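Long-range contact in 3-hydroxyacyl-CoA dehydrogenase type-2 (Mycobacterium avium, PDB 3PPI), which probably oxidises the hydroxyl group of 3-hydroxyacyl-CoA substrates to the ketone, as an oxidoreductase of the short-chain dehydrogenase/reductase type: residues L233-R245 / V269-K281. Numbering follows the deposited sequence.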
# COMPACT_ATOMS: atom_id res chain seq x y z
N LEU A 233 -1.58 12.36 25.78
CA LEU A 233 -1.91 10.93 25.68
C LEU A 233 -3.42 10.69 25.47
O LEU A 233 -3.81 9.82 24.69
CB LEU A 233 -1.43 10.17 26.92
CG LEU A 233 0.09 10.11 27.11
CD1 LEU A 233 0.42 9.67 28.54
CD2 LEU A 233 0.72 9.18 26.09
N ALA A 234 -4.24 11.45 26.19
CA ALA A 234 -5.70 11.40 26.03
C ALA A 234 -6.06 11.71 24.59
O ALA A 234 -6.92 11.03 24.00
CB ALA A 234 -6.37 12.39 26.97
N LYS A 235 -5.39 12.70 24.01
CA LYS A 235 -5.60 13.07 22.60
C LYS A 235 -5.25 11.91 21.66
O LYS A 235 -6.02 11.57 20.75
CB LYS A 235 -4.76 14.30 22.23
N PHE A 236 -4.08 11.29 21.89
CA PHE A 236 -3.65 10.14 21.09
C PHE A 236 -4.68 9.02 21.15
O PHE A 236 -5.10 8.52 20.10
CB PHE A 236 -2.27 9.63 21.52
CG PHE A 236 -1.15 10.66 21.42
CD1 PHE A 236 -1.28 11.82 20.67
CD2 PHE A 236 0.06 10.43 22.06
CE1 PHE A 236 -0.24 12.75 20.59
CE2 PHE A 236 1.11 11.35 21.98
CZ PHE A 236 0.96 12.51 21.25
N ALA A 237 -5.10 8.64 22.35
CA ALA A 237 -6.08 7.56 22.53
C ALA A 237 -7.39 7.79 21.77
O ALA A 237 -8.05 6.83 21.37
CB ALA A 237 -6.37 7.31 24.01
N ALA A 238 -7.75 9.06 21.55
CA ALA A 238 -9.00 9.41 20.84
C ALA A 238 -8.99 9.10 19.34
O ALA A 238 -10.03 8.86 18.75
CB ALA A 238 -9.31 10.90 21.06
N ASN A 239 -7.82 9.11 18.73
CA ASN A 239 -7.71 8.78 17.30
C ASN A 239 -7.70 7.26 17.06
O ASN A 239 -7.60 6.83 15.91
CB ASN A 239 -6.42 9.43 16.73
CG ASN A 239 -6.35 9.40 15.20
OD1 ASN A 239 -7.35 9.60 14.53
ND2 ASN A 239 -5.16 9.17 14.65
N ILE A 240 -7.77 6.45 18.13
CA ILE A 240 -7.54 5.00 17.99
C ILE A 240 -8.86 4.23 18.08
O ILE A 240 -9.46 4.19 19.13
CB ILE A 240 -6.55 4.47 19.03
CG1 ILE A 240 -5.25 5.30 19.01
CG2 ILE A 240 -6.25 2.96 18.78
CD1 ILE A 240 -4.30 4.96 20.13
N PRO A 241 -9.32 3.61 16.97
CA PRO A 241 -10.66 3.00 16.99
C PRO A 241 -10.88 1.94 18.07
O PRO A 241 -11.82 2.07 18.84
CB PRO A 241 -10.80 2.41 15.58
CG PRO A 241 -9.97 3.37 14.73
CD PRO A 241 -8.79 3.72 15.60
N PHE A 242 -10.05 0.91 18.13
CA PHE A 242 -10.19 -0.14 19.14
C PHE A 242 -8.98 -1.07 19.18
O PHE A 242 -8.52 -1.52 18.15
CB PHE A 242 -11.46 -1.00 18.98
CG PHE A 242 -11.68 -1.91 20.16
CD1 PHE A 242 -12.33 -1.44 21.30
CD2 PHE A 242 -11.16 -3.19 20.17
CE1 PHE A 242 -12.49 -2.24 22.40
CE2 PHE A 242 -11.31 -4.00 21.28
CZ PHE A 242 -11.97 -3.53 22.40
N PRO A 243 -8.47 -1.35 20.38
CA PRO A 243 -8.87 -0.75 21.65
C PRO A 243 -8.50 0.73 21.76
O PRO A 243 -7.48 1.16 21.23
CB PRO A 243 -8.15 -1.58 22.72
CG PRO A 243 -7.17 -2.41 22.03
CD PRO A 243 -7.34 -2.29 20.53
N LYS A 244 -9.33 1.49 22.47
CA LYS A 244 -9.18 2.94 22.56
C LYS A 244 -8.12 3.32 23.59
O LYS A 244 -8.41 3.93 24.60
CB LYS A 244 -10.53 3.57 22.90
CG LYS A 244 -11.58 3.29 21.82
CD LYS A 244 -12.90 3.99 22.11
CE LYS A 244 -13.96 3.65 21.04
NZ LYS A 244 -13.49 3.99 19.65
N ARG A 245 -6.88 2.95 23.30
CA ARG A 245 -5.77 3.16 24.22
C ARG A 245 -4.47 2.91 23.46
O ARG A 245 -4.48 2.38 22.34
CB ARG A 245 -5.85 2.18 25.40
CG ARG A 245 -5.81 0.68 24.96
CD ARG A 245 -5.54 -0.26 26.12
NE ARG A 245 -5.79 -1.66 25.74
CZ ARG A 245 -4.95 -2.42 25.04
NH1 ARG A 245 -3.79 -1.94 24.59
NH2 ARG A 245 -5.29 -3.67 24.74
N VAL A 269 5.16 -6.62 6.52
CA VAL A 269 5.08 -5.58 7.54
C VAL A 269 3.72 -5.69 8.24
O VAL A 269 2.67 -5.62 7.59
CB VAL A 269 5.20 -4.18 6.94
CG1 VAL A 269 5.10 -3.13 8.06
CG2 VAL A 269 6.53 -4.04 6.19
N MET A 270 3.77 -5.89 9.55
CA MET A 270 2.56 -6.04 10.37
C MET A 270 2.26 -4.74 11.10
O MET A 270 3.02 -4.33 11.99
CB MET A 270 2.76 -7.14 11.41
CG MET A 270 1.56 -7.30 12.33
SD MET A 270 1.88 -8.22 13.85
CE MET A 270 2.26 -9.83 13.23
N ARG A 271 1.15 -4.10 10.75
CA ARG A 271 0.66 -2.94 11.51
C ARG A 271 0.09 -3.40 12.84
O ARG A 271 -0.75 -4.30 12.87
CB ARG A 271 -0.42 -2.17 10.73
CG ARG A 271 0.01 -1.59 9.39
CD ARG A 271 -1.11 -0.77 8.73
NE ARG A 271 -1.46 0.40 9.55
CZ ARG A 271 -1.39 1.68 9.19
NH1 ARG A 271 -1.07 2.04 7.96
NH2 ARG A 271 -1.72 2.62 10.07
N LEU A 272 0.54 -2.78 13.93
CA LEU A 272 0.09 -3.14 15.29
C LEU A 272 -0.34 -1.83 15.97
O LEU A 272 0.48 -1.15 16.58
CB LEU A 272 1.22 -3.81 16.06
CG LEU A 272 0.90 -4.39 17.42
CD1 LEU A 272 -0.05 -5.56 17.26
CD2 LEU A 272 2.19 -4.80 18.18
N ASP A 273 -1.60 -1.46 15.78
CA ASP A 273 -2.01 -0.07 15.95
C ASP A 273 -3.48 0.22 16.35
O ASP A 273 -3.91 1.37 16.32
CB ASP A 273 -1.68 0.70 14.66
CG ASP A 273 -2.46 0.20 13.43
OD1 ASP A 273 -3.46 -0.56 13.54
OD2 ASP A 273 -2.07 0.61 12.31
N GLY A 274 -4.24 -0.81 16.75
CA GLY A 274 -5.63 -0.58 17.17
C GLY A 274 -6.51 0.00 16.07
O GLY A 274 -7.52 0.62 16.35
N ALA A 275 -6.13 -0.25 14.82
CA ALA A 275 -6.74 0.32 13.60
C ALA A 275 -6.53 1.85 13.43
O ALA A 275 -7.20 2.48 12.61
CB ALA A 275 -8.22 -0.05 13.46
N GLN A 276 -5.56 2.42 14.16
CA GLN A 276 -5.24 3.83 14.00
C GLN A 276 -4.65 4.14 12.60
O GLN A 276 -3.87 3.37 12.06
CB GLN A 276 -4.25 4.31 15.07
CG GLN A 276 -4.11 5.81 15.06
CD GLN A 276 -3.16 6.39 16.08
OE1 GLN A 276 -2.38 5.69 16.75
NE2 GLN A 276 -3.20 7.71 16.18
N ARG A 277 -5.05 5.28 12.05
CA ARG A 277 -4.35 5.87 10.92
C ARG A 277 -3.95 7.30 11.37
O ARG A 277 -4.83 8.06 11.80
CB ARG A 277 -5.23 5.91 9.67
CG ARG A 277 -5.74 4.54 9.18
CD ARG A 277 -4.62 3.72 8.63
NE ARG A 277 -4.97 2.40 8.09
CZ ARG A 277 -5.00 1.28 8.79
NH1 ARG A 277 -4.82 1.30 10.11
NH2 ARG A 277 -5.28 0.13 8.19
N PHE A 278 -2.66 7.64 11.31
CA PHE A 278 -2.20 8.95 11.81
C PHE A 278 -2.79 10.07 10.96
O PHE A 278 -2.73 10.03 9.72
CB PHE A 278 -0.67 9.12 11.75
CG PHE A 278 0.11 8.36 12.81
CD1 PHE A 278 -0.48 7.85 13.96
CD2 PHE A 278 1.50 8.25 12.68
CE1 PHE A 278 0.29 7.19 14.93
CE2 PHE A 278 2.28 7.59 13.64
CZ PHE A 278 1.67 7.06 14.77
N THR A 279 -3.35 11.06 11.64
CA THR A 279 -3.76 12.32 11.03
C THR A 279 -2.51 13.23 10.86
O THR A 279 -1.43 12.92 11.36
CB THR A 279 -4.82 13.01 11.89
OG1 THR A 279 -4.29 13.19 13.21
CG2 THR A 279 -6.10 12.15 11.97
N PRO A 280 -2.64 14.35 10.13
CA PRO A 280 -1.45 15.21 9.95
C PRO A 280 -0.83 15.72 11.27
O PRO A 280 0.39 15.85 11.38
CB PRO A 280 -1.99 16.38 9.11
CG PRO A 280 -3.17 15.79 8.35
CD PRO A 280 -3.79 14.78 9.31
N LYS A 281 -1.66 16.00 12.26
CA LYS A 281 -1.20 16.48 13.55
C LYS A 281 -1.93 15.70 14.64
O LYS A 281 -2.19 14.49 14.50
CB LYS A 281 -1.46 18.00 13.68
OXT LYS A 281 -2.31 16.26 15.67
O HOH W 1 -7.61 6.61 13.15
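I240, P241 and F242, in the loop leaving helix 230-238, run antiparallel to Q276, A275 and G274, with CA atoms of I240 and Q276 4.8 Å apart. G274 and A275 form the centre of a type I' turn, D273 to Q276, directly after the last strand, 269-272, of the parallel Rossmann-type sheet. One nearly straight backbone bond crosses here: F242 N donates to G274 O over 3.1 Å (N-H...O 170°). The same carbonyl oxygen lies 3.4 Å from P241 CD and is flanked by I240 CG2, while the P241 ring also rests against the methyl of A275 (CG to CB 4.0 Å). F242 O is instead taken up by N266 of a second subunit, which places the turn at a subunit interface.

Further along, N239 reaches across with its side chain. CG stands opposite the backbone N (chi1 -168°), which carries the amide to R277, where ND2 donates to R277 O at 3.1 Å. That donor sits 46° out of the carbonyl plane and so misses the lone pairs. The amides of N239 and Q276 are turned roughly at right angles, and T279 CG2 packs against N239 OD1 at 3.8 Å. A water lies between the segments, 2.8 Å from N239 O, to which it can donate, and accepts from R277 N at 3.1 Å.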